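Local coordinates for glycerophosphoryl diester phosphodiesterase (Parabacteroides distasonis, PDB 3MZ2), which probably hydrolyses glycerophosphodiesters, releasing an alcohol and glycerol phosphate, at residues M9-I14 / R130-L135; S15-L20 / A156-M161; A27-P32 / S282-K287; G39-G44 / E264-I269; P61-I66 / I134-K139. All coordinates share one frame; numbering follows the deposited sequence.

Contact 1: residues M9-I14 / R130-L135; sequences MNTLQI and RGKTIL
The peptide carbonyl of Lys-132 is the flat group at the middle of this contact, and Leu-12 meets it from above its plane. Leu-12 N donates to Lys-132 O over 2.9 Å, nearly straight at the hydrogen (166°) but 48° out of the carbonyl plane. Thr-11 CA reaches the same oxygen, Lys-132 O, in a CH...O contact of 3.3 Å, and a water lies 3.2 Å from both Lys-132 O and Asn-10 O. Beside this polar cluster the methyl Thr-11 CG2 rests alongside Lys-132 CA and CB. The ammonium group of Lys-132 bonds to Trp-128 O and forms a cation-pi pair with the Trp-128 ring.

The apolar half gathers round the outermost methyl of Ile-134. Ile-14 CD1 lies 3.5 Å from Ile-134 CD1, and Leu-12 CD1 touches Ile-134 CD1 at 3.8 Å; both side chains cross that of Ile-134 at about a right angle. With CG1 anti to its own carbonyl carbon (chi1 -54°), Ile-134 sends CD1 to the segment 9-14 side, where both methyls meet it. Strand 10-12, paired with 289-291, is thus joined to the approach to barrel strand 135-137 by one direct backbone bond, a shared water and a few methyls: a directional link combined with packing that does not depend on charge.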
# COMPACT_ATOMS: atom_id res chain seq x y z
N MSE A 9 -27.61 14.29 15.52
CA MSE A 9 -26.19 14.19 15.14
C MSE A 9 -25.51 15.56 14.99
O MSE A 9 -26.12 16.54 14.50
CB MSE A 9 -26.00 13.42 13.82
CG MSE A 9 -26.02 11.87 13.93
SE MSE A 9 -26.02 11.22 12.15
CE MSE A 9 -27.67 12.18 11.61
N ASN A 10 -24.26 15.62 15.39
CA ASN A 10 -23.39 16.75 15.07
C ASN A 10 -23.02 16.68 13.60
O ASN A 10 -22.65 15.59 13.09
CB ASN A 10 -22.11 16.70 15.90
CG ASN A 10 -22.35 16.93 17.37
OD1 ASN A 10 -22.51 18.06 17.80
ND2 ASN A 10 -22.29 15.87 18.14
N THR A 11 -23.10 17.83 12.94
CA THR A 11 -22.75 17.93 11.55
C THR A 11 -21.72 19.03 11.30
O THR A 11 -21.58 19.99 12.08
CB THR A 11 -24.00 18.18 10.64
OG1 THR A 11 -24.62 19.43 10.98
CG2 THR A 11 -24.97 17.02 10.77
N LEU A 12 -20.99 18.87 10.21
CA LEU A 12 -20.23 19.96 9.64
C LEU A 12 -21.04 20.65 8.52
O LEU A 12 -21.79 19.99 7.78
CB LEU A 12 -18.91 19.45 9.09
CG LEU A 12 -18.02 18.62 10.01
CD1 LEU A 12 -16.77 18.10 9.24
CD2 LEU A 12 -17.61 19.42 11.26
N GLN A 13 -20.87 21.94 8.38
CA GLN A 13 -21.61 22.76 7.43
C GLN A 13 -20.67 23.34 6.39
O GLN A 13 -20.12 24.43 6.57
CB GLN A 13 -22.39 23.83 8.18
CG GLN A 13 -23.36 23.16 9.17
CD GLN A 13 -24.52 22.46 8.47
OE1 GLN A 13 -24.49 21.24 8.17
NE2 GLN A 13 -25.53 23.24 8.15
N ILE A 14 -20.46 22.57 5.33
CA ILE A 14 -19.47 22.84 4.29
C ILE A 14 -20.21 22.69 2.98
O ILE A 14 -20.52 21.58 2.56
CB ILE A 14 -18.26 21.87 4.44
CG1 ILE A 14 -17.51 22.17 5.76
CG2 ILE A 14 -17.32 21.99 3.25
CD1 ILE A 14 -16.47 21.19 6.14
N ARG A 130 -22.87 13.59 2.60
CA ARG A 130 -23.13 14.92 2.05
C ARG A 130 -23.99 15.73 3.02
O ARG A 130 -25.12 15.31 3.33
CB ARG A 130 -23.86 14.79 0.71
CG ARG A 130 -23.96 16.08 -0.11
CD ARG A 130 -24.77 15.81 -1.39
NE ARG A 130 -25.21 17.00 -2.12
CZ ARG A 130 -26.04 16.95 -3.16
NH1 ARG A 130 -26.51 15.77 -3.57
NH2 ARG A 130 -26.39 18.06 -3.79
N GLY A 131 -23.47 16.86 3.50
CA GLY A 131 -24.21 17.71 4.45
C GLY A 131 -24.09 17.33 5.91
O GLY A 131 -24.70 17.99 6.78
N LYS A 132 -23.35 16.25 6.19
CA LYS A 132 -23.11 15.82 7.55
C LYS A 132 -21.64 15.85 7.97
O LYS A 132 -21.33 16.22 9.10
CB LYS A 132 -23.63 14.42 7.79
CG LYS A 132 -25.09 14.24 7.49
CD LYS A 132 -25.51 12.82 7.80
CE LYS A 132 -26.93 12.57 7.32
NZ LYS A 132 -27.16 12.47 5.82
N THR A 133 -20.73 15.42 7.09
CA THR A 133 -19.34 15.23 7.46
C THR A 133 -18.46 15.24 6.18
O THR A 133 -18.92 15.60 5.11
CB THR A 133 -19.18 13.89 8.25
OG1 THR A 133 -17.82 13.74 8.72
CG2 THR A 133 -19.54 12.68 7.41
N ILE A 134 -17.20 14.88 6.33
CA ILE A 134 -16.26 14.76 5.24
C ILE A 134 -15.66 13.39 5.38
O ILE A 134 -15.29 12.99 6.49
CB ILE A 134 -15.12 15.79 5.38
CG1 ILE A 134 -15.63 17.19 5.51
CG2 ILE A 134 -14.08 15.67 4.21
CD1 ILE A 134 -14.68 18.13 6.12
N LEU A 135 -15.56 12.64 4.30
CA LEU A 135 -14.89 11.37 4.29
C LEU A 135 -13.47 11.55 3.75
O LEU A 135 -13.21 12.43 2.89
CB LEU A 135 -15.66 10.41 3.37
CG LEU A 135 -17.15 10.17 3.67
CD1 LEU A 135 -17.76 9.25 2.62
CD2 LEU A 135 -17.33 9.67 5.08
O HOH W 1 -19.76 16.10 11.93

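Contact 2: residues S15-L20 / A156-M161; sequences SNVDDL and AEPYVM
The first turn of helix 17-23 packs here on the bend that leads into barrel strand 160-164, with Val-17 and Leu-20 meeting Pro-158. The proline ring presses on the start of the helix: Pro-158 CB lies 3.7 Å from Asn-16 C, and Pro-158 CG is equally near Val-17 N. Val-17 uses CG2, the branch anti to its carbonyl carbon, to touch Glu-157 CB at 3.7 Å, and its side chain crosses that of Pro-158 at about a right angle. Leu-20 extends CD2 over the backbone of the bend, 3.4 Å from Glu-157 O; Leu-20 CD2 also touches Met-161 CG, more loosely, at 4.4 Å. Shortening Leu-20 to an alanine would probably open a gap above the Glu-157 and Pro-158 carbonyls and leave Met-161 without this neighbour.

The helix start is fixed by its own polar groups. Asn-16 is the N-cap, its OD1 accepting from Asp-19 N at 2.8 Å, while Ser-15 N donates to the anti lone pair of Asp-19 OD2 at 2.9 Å. Leu-20 also rests on Ile-134 and Met-181, which lie just before barrel strands 135-137 and 182-185. The arrangement is consistent with a TIM barrel whose N-terminal end is covered by a helix preceding the first strand.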
# COMPACT_ATOMS: atom_id res chain seq x y z
N SER A 15 -20.54 23.80 2.34
CA SER A 15 -21.44 23.75 1.17
C SER A 15 -20.71 23.58 -0.15
O SER A 15 -21.34 23.25 -1.14
CB SER A 15 -22.29 25.02 1.01
OG SER A 15 -22.91 25.45 2.20
N ASN A 16 -19.41 23.84 -0.18
CA ASN A 16 -18.67 23.82 -1.45
C ASN A 16 -17.18 23.74 -1.17
O ASN A 16 -16.80 23.75 -0.03
CB ASN A 16 -19.03 25.07 -2.29
CG ASN A 16 -18.80 26.37 -1.52
OD1 ASN A 16 -17.82 26.50 -0.81
ND2 ASN A 16 -19.73 27.32 -1.64
N VAL A 17 -16.35 23.65 -2.21
CA VAL A 17 -14.91 23.52 -2.04
C VAL A 17 -14.29 24.74 -1.32
O VAL A 17 -13.43 24.56 -0.48
CB VAL A 17 -14.17 23.26 -3.35
CG1 VAL A 17 -12.64 23.34 -3.13
CG2 VAL A 17 -14.54 21.87 -3.91
N ASP A 18 -14.77 25.98 -1.62
CA ASP A 18 -14.27 27.13 -0.87
C ASP A 18 -14.51 27.01 0.65
O ASP A 18 -13.65 27.36 1.46
CB ASP A 18 -14.87 28.45 -1.38
CG ASP A 18 -14.37 28.81 -2.78
OD1 ASP A 18 -13.31 28.26 -3.18
OD2 ASP A 18 -15.03 29.64 -3.43
N ASP A 19 -15.67 26.47 1.04
CA ASP A 19 -15.96 26.27 2.46
C ASP A 19 -15.01 25.22 3.05
O ASP A 19 -14.57 25.33 4.19
CB ASP A 19 -17.39 25.80 2.70
CG ASP A 19 -18.42 26.90 2.63
OD1 ASP A 19 -18.07 28.12 2.54
OD2 ASP A 19 -19.61 26.49 2.69
N LEU A 20 -14.67 24.21 2.26
CA LEU A 20 -13.83 23.12 2.74
C LEU A 20 -12.43 23.66 2.93
O LEU A 20 -11.80 23.38 3.93
CB LEU A 20 -13.86 21.91 1.79
CG LEU A 20 -13.00 20.70 2.19
CD1 LEU A 20 -13.39 20.09 3.51
CD2 LEU A 20 -13.06 19.65 1.04
N ALA A 156 -18.35 15.46 -5.64
CA ALA A 156 -18.20 15.18 -4.19
C ALA A 156 -16.95 15.82 -3.61
O ALA A 156 -16.58 15.55 -2.48
CB ALA A 156 -18.18 13.62 -3.93
N GLU A 157 -16.28 16.68 -4.37
CA GLU A 157 -15.07 17.35 -3.85
C GLU A 157 -15.21 18.06 -2.53
O GLU A 157 -14.23 18.09 -1.75
CB GLU A 157 -14.50 18.34 -4.84
CG GLU A 157 -14.20 17.75 -6.26
CD GLU A 157 -15.31 18.00 -7.28
OE1 GLU A 157 -16.51 18.02 -6.91
OE2 GLU A 157 -14.98 18.16 -8.49
N PRO A 158 -16.39 18.67 -2.25
CA PRO A 158 -16.50 19.33 -0.94
C PRO A 158 -16.60 18.43 0.29
O PRO A 158 -16.60 18.93 1.42
CB PRO A 158 -17.81 20.14 -1.07
CG PRO A 158 -18.00 20.32 -2.55
CD PRO A 158 -17.46 19.08 -3.18
N TYR A 159 -16.74 17.12 0.10
CA TYR A 159 -16.95 16.22 1.22
C TYR A 159 -16.24 14.87 1.11
O TYR A 159 -16.46 14.00 1.95
CB TYR A 159 -18.44 16.01 1.55
CG TYR A 159 -19.31 15.54 0.42
CD1 TYR A 159 -19.82 16.45 -0.53
CD2 TYR A 159 -19.79 14.21 0.38
CE1 TYR A 159 -20.63 16.02 -1.56
CE2 TYR A 159 -20.62 13.79 -0.64
CZ TYR A 159 -21.02 14.67 -1.61
OH TYR A 159 -21.85 14.23 -2.61
N VAL A 160 -15.41 14.69 0.10
CA VAL A 160 -14.62 13.44 -0.02
C VAL A 160 -13.19 13.85 -0.34
O VAL A 160 -12.91 14.35 -1.44
CB VAL A 160 -15.19 12.50 -1.10
CG1 VAL A 160 -14.40 11.14 -1.13
CG2 VAL A 160 -16.69 12.26 -0.93
N MSE A 161 -12.29 13.69 0.64
CA MSE A 161 -10.88 14.06 0.52
C MSE A 161 -10.07 12.83 0.17
O MSE A 161 -10.53 11.69 0.41
CB MSE A 161 -10.32 14.65 1.83
CG MSE A 161 -10.94 15.95 2.16
SE MSE A 161 -10.63 16.50 4.01
CE MSE A 161 -8.67 16.59 4.06

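Contact 3: residues A27-P32 / S282-K287; sequences ADDRIP and SSSKGK
An ST turn at Ser-283 and two type I beta turns, Ala-27 to Arg-30 and Ser-283 to Gly-286, bring Asp-29 against Ser-283 and Ser-284 where two surface loops of the barrel protein meet. Ser-283 OG does double duty. It accepts from Lys-285 N at 2.9 Å, which defines the ST turn, and donates to Asp-29 O at 2.7 Å from 36° above the carbonyl plane. The carboxylate of Asp-29 grips the next serine twice: Ser-284 OG donates to the syn lone pair of Asp-29 OD1 at 2.7 Å, while Ser-284 N reaches Asp-29 OD2 at 2.8 Å from above the carboxylate plane. Asp-29 can do this because CG stands between its backbone N and carbonyl carbon (chi1 72°), and with both oxygens engaged its rotation is fixed.

Ile-31 forms the apolar flank, CG1 lying beside the hydroxyl of Ser-283. The serine bonds of Asp-29, with Lys-285, join the loop before strand 33-36 to the one before strand 289-291. Two charged ends have partners outside the segments: Arg-30 ties the first loop to Asp-261, just before strand 262-265, and Lys-285 NZ bonds to Gln-25 O. The chain of Lys-285, bent at chi2, passes over the first loop, with Lys-285 CG 4.0 Å from Arg-30 CA and CE 4.1 Å from Ala-27 CB.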
# COMPACT_ATOMS: atom_id res chain seq x y z
N ALA A 27 -6.04 28.72 11.70
CA ALA A 27 -6.27 29.98 12.38
C ALA A 27 -5.86 29.80 13.83
O ALA A 27 -6.01 28.71 14.39
CB ALA A 27 -7.73 30.37 12.27
N ASP A 28 -5.42 30.89 14.47
CA ASP A 28 -4.98 30.73 15.87
C ASP A 28 -6.17 30.36 16.79
O ASP A 28 -5.96 29.55 17.73
CB ASP A 28 -4.17 31.94 16.39
CG ASP A 28 -2.69 31.90 15.98
OD1 ASP A 28 -2.04 30.83 15.93
OD2 ASP A 28 -2.14 32.99 15.75
N ASP A 29 -7.40 30.79 16.48
CA ASP A 29 -8.57 30.42 17.29
C ASP A 29 -9.31 29.16 16.83
O ASP A 29 -10.48 28.95 17.15
CB ASP A 29 -9.56 31.58 17.38
CG ASP A 29 -10.30 31.85 16.09
OD1 ASP A 29 -9.94 31.29 15.03
OD2 ASP A 29 -11.26 32.66 16.14
N ARG A 30 -8.63 28.32 16.07
CA ARG A 30 -9.24 27.11 15.56
C ARG A 30 -9.81 26.22 16.67
O ARG A 30 -9.34 26.24 17.81
CB ARG A 30 -8.27 26.32 14.68
CG ARG A 30 -7.26 25.42 15.37
CD ARG A 30 -6.34 26.16 16.41
NE ARG A 30 -5.05 25.48 16.62
CZ ARG A 30 -4.04 25.92 17.41
NH1 ARG A 30 -4.13 27.05 18.12
NH2 ARG A 30 -2.92 25.21 17.48
N ILE A 31 -10.84 25.46 16.30
CA ILE A 31 -11.47 24.45 17.16
C ILE A 31 -10.73 23.13 16.96
O ILE A 31 -10.57 22.69 15.81
CB ILE A 31 -12.96 24.30 16.80
CG1 ILE A 31 -13.70 25.58 17.19
CG2 ILE A 31 -13.62 23.07 17.50
CD1 ILE A 31 -15.11 25.58 16.73
N PRO A 32 -10.34 22.47 18.06
CA PRO A 32 -9.71 21.16 17.90
C PRO A 32 -10.64 20.23 17.16
O PRO A 32 -11.85 20.19 17.48
CB PRO A 32 -9.50 20.69 19.36
CG PRO A 32 -9.31 21.97 20.12
CD PRO A 32 -10.29 22.95 19.45
N SER A 282 -15.74 30.77 21.72
CA SER A 282 -15.69 31.67 20.54
C SER A 282 -14.59 31.32 19.53
O SER A 282 -13.42 31.11 19.91
CB SER A 282 -15.50 33.14 20.96
OG SER A 282 -16.49 33.55 21.88
N SER A 283 -14.94 31.23 18.26
CA SER A 283 -13.97 30.85 17.22
C SER A 283 -14.48 31.22 15.83
O SER A 283 -15.65 31.04 15.52
CB SER A 283 -13.68 29.35 17.28
OG SER A 283 -12.99 28.88 16.14
N SER A 284 -13.57 31.69 14.99
CA SER A 284 -13.84 31.90 13.56
C SER A 284 -14.33 30.64 12.87
O SER A 284 -14.92 30.71 11.79
CB SER A 284 -12.59 32.40 12.85
OG SER A 284 -11.54 31.45 12.90
N LYS A 285 -14.11 29.48 13.49
CA LYS A 285 -14.52 28.21 12.89
C LYS A 285 -15.86 27.70 13.40
O LYS A 285 -16.38 26.69 12.91
CB LYS A 285 -13.47 27.12 13.14
CG LYS A 285 -12.08 27.48 12.75
CD LYS A 285 -11.94 27.58 11.26
CE LYS A 285 -10.47 27.60 10.88
NZ LYS A 285 -10.35 27.85 9.39
N GLY A 286 -16.46 28.42 14.34
CA GLY A 286 -17.75 28.00 14.93
C GLY A 286 -18.85 27.83 13.90
O GLY A 286 -19.73 26.97 14.04
N LYS A 287 -18.79 28.63 12.84
CA LYS A 287 -19.83 28.61 11.81
C LYS A 287 -19.94 27.29 11.03
O LYS A 287 -20.94 27.03 10.39
CB LYS A 287 -19.55 29.73 10.81
CG LYS A 287 -18.22 29.61 10.08
CD LYS A 287 -18.11 30.75 9.11
CE LYS A 287 -16.86 30.70 8.28
NZ LYS A 287 -16.77 31.88 7.36

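Contact 4: residues G39-G44 / E264-I269. With SO4 (sulfate ion), chain G; SO4 (sulfate ion), chain F.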
# COMPACT_ATOMS: atom_id res chain seq x y z
N GLY A 39 -13.25 4.90 10.46
CA GLY A 39 -14.55 5.21 10.95
C GLY A 39 -14.80 5.36 12.44
O GLY A 39 -15.86 5.76 12.83
N GLY A 40 -13.80 5.08 13.28
CA GLY A 40 -14.01 4.88 14.72
C GLY A 40 -14.57 3.47 14.97
O GLY A 40 -15.09 2.83 14.05
N ARG A 41 -14.44 2.99 16.20
CA ARG A 41 -14.99 1.72 16.58
C ARG A 41 -15.19 1.64 18.08
O ARG A 41 -14.64 2.43 18.85
CB ARG A 41 -14.08 0.59 16.15
CG ARG A 41 -12.74 0.59 16.89
CD ARG A 41 -11.69 -0.29 16.21
NE ARG A 41 -10.50 -0.40 17.05
CZ ARG A 41 -9.33 -0.94 16.68
NH1 ARG A 41 -9.13 -1.39 15.44
NH2 ARG A 41 -8.33 -0.99 17.56
N GLY A 42 -15.96 0.64 18.47
CA GLY A 42 -16.30 0.39 19.87
C GLY A 42 -17.20 -0.79 20.04
O GLY A 42 -17.57 -1.43 19.05
N LYS A 43 -17.55 -1.09 21.28
CA LYS A 43 -18.45 -2.21 21.56
C LYS A 43 -19.77 -2.03 20.81
O LYS A 43 -20.45 -1.01 20.96
CB LYS A 43 -18.72 -2.37 23.07
CG LYS A 43 -19.62 -3.55 23.33
N GLY A 44 -20.11 -3.01 19.99
CA GLY A 44 -21.27 -2.90 19.10
C GLY A 44 -21.15 -2.05 17.84
O GLY A 44 -22.12 -1.92 17.09
N GLU A 264 -6.74 12.03 14.93
CA GLU A 264 -7.35 10.85 14.32
C GLU A 264 -7.21 9.66 15.25
O GLU A 264 -6.11 9.33 15.69
CB GLU A 264 -6.70 10.50 12.98
CG GLU A 264 -7.31 9.27 12.31
CD GLU A 264 -6.45 8.76 11.18
OE1 GLU A 264 -5.34 8.24 11.43
OE2 GLU A 264 -6.87 8.89 10.05
N SER A 265 -8.34 9.00 15.54
CA SER A 265 -8.40 7.99 16.58
C SER A 265 -9.38 6.90 16.28
O SER A 265 -10.44 7.15 15.64
CB SER A 265 -8.76 8.70 17.91
OG SER A 265 -8.93 7.83 19.00
N ASP A 266 -9.09 5.68 16.77
CA ASP A 266 -10.04 4.59 16.75
C ASP A 266 -11.13 4.82 17.81
O ASP A 266 -12.12 4.14 17.79
CB ASP A 266 -9.38 3.22 17.01
CG ASP A 266 -8.57 2.72 15.83
OD1 ASP A 266 -8.97 3.00 14.70
OD2 ASP A 266 -7.54 2.04 16.05
N ARG A 267 -10.90 5.79 18.72
CA ARG A 267 -11.76 6.08 19.84
C ARG A 267 -12.24 7.53 19.84
O ARG A 267 -12.06 8.23 20.82
CB ARG A 267 -11.02 5.80 21.14
CG ARG A 267 -10.44 4.39 21.29
CD ARG A 267 -9.66 4.30 22.60
NE ARG A 267 -9.02 3.00 22.79
CZ ARG A 267 -9.61 1.92 23.31
NH1 ARG A 267 -10.87 1.97 23.71
NH2 ARG A 267 -8.93 0.78 23.45
N PRO A 268 -12.85 7.98 18.73
CA PRO A 268 -13.20 9.41 18.62
C PRO A 268 -14.12 9.97 19.71
O PRO A 268 -14.07 11.17 20.03
CB PRO A 268 -13.87 9.48 17.25
CG PRO A 268 -14.38 8.07 17.00
CD PRO A 268 -13.33 7.20 17.57
N ILE A 269 -15.00 9.13 20.25
CA ILE A 269 -15.92 9.52 21.32
C ILE A 269 -15.12 9.76 22.58
O ILE A 269 -15.33 10.74 23.31
CB ILE A 269 -17.07 8.54 21.54
CG1 ILE A 269 -17.89 8.37 20.25
CG2 ILE A 269 -18.00 9.05 22.73
CD1 ILE A 269 -18.81 7.18 20.28
S SO4 G . -5.80 -2.96 14.77
O1 SO4 G . -6.52 -3.82 15.72
O2 SO4 G . -6.60 -1.77 14.51
O3 SO4 G . -4.51 -2.58 15.34
O4 SO4 G . -5.60 -3.59 13.46
S SO4 F . -6.56 -1.70 21.87
O1 SO4 F . -7.68 -2.40 22.51
O2 SO4 F . -6.53 -0.31 22.31
O3 SO4 F . -5.30 -2.35 22.24
O4 SO4 F . -6.71 -1.78 20.42
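Gly-40 on Pro-268 and Arg-41 on Asp-266 form the tight part of this contact; the guanidinium edge with its sulfates, and the outlying Arg-267, form the looser side. Gly-40 CA sits 3.7 Å from Pro-268 CD, and any CB on Gly-40 would collide with the proline ring. Next to it Arg-41 N donates to Asp-266 O at 3.0 Å. The extended arm of Arg-41 lays its guanidinium flat on the Asp-266 carboxylate, the two planes 22° apart. Asp-266 OD2 lies over the centre of one guanidinium face, 3.5 Å from Arg-41 NH2, so the salt bridge works through charge, with no N-H aimed at the oxygen. Asp-266 OD1 bonds to His-37 ND1.

The edge is left for anions, here sulfates probably from the crystallisation liquor: Arg-41 NH1 donates to O2 of the chain G sulfate at 2.7 Å and also pairs with Glu-47, while Arg-267 NH2 holds O2 of the chain F sulfate at 2.9 Å. A leucine replacing Arg-41 would probably leave the chain G sulfate without this donor and Asp-266 OD2 without its cation. Beyond the C-terminal ends of the barrel strands, where this fold places its active site, the sulfates are consistent with a pocket suited to phosphate esters.

Contact 5: residues P61-I66 / I134-K139; sequences PATFEI and ILILDK
Ile-66, Ile-136 and Thr-63 bury the most surface where two parallel barrel strands run side by side. Ile-66 is bridged to Leu-137. Its CG1 stands between the backbone N and carbonyl carbon (chi1 61°), which lays Ile-66 CD1 alongside Leu-137 CD2 at 3.7 Å and obliquely over Leu-135 CD1 at 3.9 Å. Both polar atoms of its backbone face segment 134-139, Ile-66 N donating to Ile-136 O at 2.9 Å and Ile-66 O accepting from Asp-138 N.

Ile-136, bridged to Glu-65, gives its N-H to Phe-64 O at 2.8 Å. On the face it shares with Glu-65, Ile-136 CD1 lies 3.9 Å from Thr-63 OG1. Thr-63 itself lies side by side with Ile-134, Thr-63 CG2 to Ile-134 CB 3.7 Å, while its hydroxyl bonds to Ser-35. Phe-64 N to Ile-134 O completes the bonding.

At the far end Glu-65 OE2 and Asp-138 OD2, like charges with no bond between them, come within 3.4 Å, a strain probably eased by Arg-38 N on Glu-65 OE1 and Lys-140 on Asp-138.

Phe-64, Leu-135, Ile-66 and Leu-137 form the face covered by helices 50-59 and 122-129, the usual outer layer of a TIM barrel. In the sheet, strand 33-36 flanks 63-70 and strand 160-164 flanks 135-137.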
# COMPACT_ATOMS: atom_id res chain seq x y z
N PRO A 61 -18.87 16.17 16.56
CA PRO A 61 -18.54 16.35 15.15
C PRO A 61 -17.25 15.63 14.82
O PRO A 61 -16.36 15.58 15.66
CB PRO A 61 -18.37 17.87 15.00
CG PRO A 61 -18.13 18.35 16.33
CD PRO A 61 -18.74 17.44 17.31
N ALA A 62 -17.16 15.04 13.64
CA ALA A 62 -15.96 14.36 13.23
C ALA A 62 -15.98 14.20 11.71
O ALA A 62 -17.04 14.25 11.09
CB ALA A 62 -15.86 12.98 13.91
N THR A 63 -14.80 13.99 11.15
CA THR A 63 -14.60 13.47 9.81
C THR A 63 -14.28 11.99 9.95
O THR A 63 -14.06 11.51 11.06
CB THR A 63 -13.45 14.15 9.09
OG1 THR A 63 -12.27 14.05 9.90
CG2 THR A 63 -13.78 15.63 8.85
N PHE A 64 -14.36 11.26 8.85
CA PHE A 64 -14.12 9.81 8.87
C PHE A 64 -13.12 9.39 7.80
O PHE A 64 -13.36 9.60 6.62
CB PHE A 64 -15.46 9.05 8.71
CG PHE A 64 -16.45 9.35 9.82
CD1 PHE A 64 -16.21 8.85 11.07
CD2 PHE A 64 -17.50 10.18 9.64
CE1 PHE A 64 -17.09 9.11 12.12
CE2 PHE A 64 -18.37 10.48 10.70
CZ PHE A 64 -18.13 9.96 11.96
N GLU A 65 -12.07 8.73 8.24
CA GLU A 65 -11.06 8.16 7.36
C GLU A 65 -11.49 6.72 7.12
O GLU A 65 -11.78 6.00 8.07
CB GLU A 65 -9.72 8.22 8.09
CG GLU A 65 -8.60 7.71 7.23
CD GLU A 65 -8.25 6.26 7.42
OE1 GLU A 65 -8.81 5.57 8.30
OE2 GLU A 65 -7.36 5.82 6.65
N ILE A 66 -11.63 6.31 5.87
CA ILE A 66 -12.22 5.02 5.53
C ILE A 66 -11.35 4.28 4.51
O ILE A 66 -10.45 4.87 3.86
CB ILE A 66 -13.69 5.23 5.05
CG1 ILE A 66 -13.75 6.11 3.80
CG2 ILE A 66 -14.52 5.86 6.19
CD1 ILE A 66 -15.16 6.35 3.20
N ILE A 134 -17.20 14.88 6.33
CA ILE A 134 -16.26 14.76 5.24
C ILE A 134 -15.66 13.39 5.38
O ILE A 134 -15.29 12.99 6.49
CB ILE A 134 -15.12 15.79 5.38
CG1 ILE A 134 -15.63 17.19 5.51
CG2 ILE A 134 -14.08 15.67 4.21
CD1 ILE A 134 -14.68 18.13 6.12
N LEU A 135 -15.56 12.64 4.30
CA LEU A 135 -14.89 11.37 4.29
C LEU A 135 -13.47 11.55 3.75
O LEU A 135 -13.21 12.43 2.89
CB LEU A 135 -15.66 10.41 3.37
CG LEU A 135 -17.15 10.17 3.67
CD1 LEU A 135 -17.76 9.25 2.62
CD2 LEU A 135 -17.33 9.67 5.08
N ILE A 136 -12.55 10.73 4.23
CA ILE A 136 -11.16 10.80 3.84
C ILE A 136 -10.73 9.41 3.38
O ILE A 136 -10.77 8.45 4.17
CB ILE A 136 -10.27 11.30 4.99
CG1 ILE A 136 -10.82 12.63 5.52
CG2 ILE A 136 -8.78 11.44 4.44
CD1 ILE A 136 -10.07 13.21 6.81
N LEU A 137 -10.43 9.28 2.10
CA LEU A 137 -10.19 7.98 1.48
C LEU A 137 -8.73 7.55 1.59
O LEU A 137 -7.82 8.17 1.00
CB LEU A 137 -10.58 7.96 -0.00
CG LEU A 137 -12.02 8.42 -0.33
CD1 LEU A 137 -12.32 8.19 -1.84
CD2 LEU A 137 -13.09 7.79 0.55
N ASP A 138 -8.52 6.43 2.27
CA ASP A 138 -7.20 5.81 2.25
C ASP A 138 -7.11 4.99 0.94
O ASP A 138 -8.05 4.95 0.15
CB ASP A 138 -7.03 4.95 3.52
CG ASP A 138 -5.57 4.61 3.82
OD1 ASP A 138 -4.66 5.16 3.17
OD2 ASP A 138 -5.36 3.78 4.73
N LYS A 139 -5.96 4.41 0.66
CA LYS A 139 -5.70 3.68 -0.56
C LYS A 139 -5.52 2.22 -0.19
O LYS A 139 -4.63 1.94 0.63
CB LYS A 139 -4.40 4.24 -1.19
CG LYS A 139 -3.70 3.36 -2.26
CD LYS A 139 -2.56 4.13 -2.93
CE LYS A 139 -2.14 3.56 -4.28
NZ LYS A 139 -1.49 4.61 -5.12

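Contact 5 is the core of the set, its centre about 3 Å from the centre of the chain, and its backbone bonding is that of neighbouring barrel strands. It shares Ile-134 and Leu-135 with contact 1, and contact 2 continues the same sheet through Leu-135 O to Met-161 N. Contacts 1 and 2, only partly buried, attach consecutive N-terminal elements to one end of the barrel chiefly by apolar packing. Contact 4 is also buried, yet lies across the chain centre from contact 2 and is dominated by charge and bound anions. Contact 3, at the surface, relies on serine and aspartate bonds between turns; contacts 4 and 5 are nested within the loop it closes.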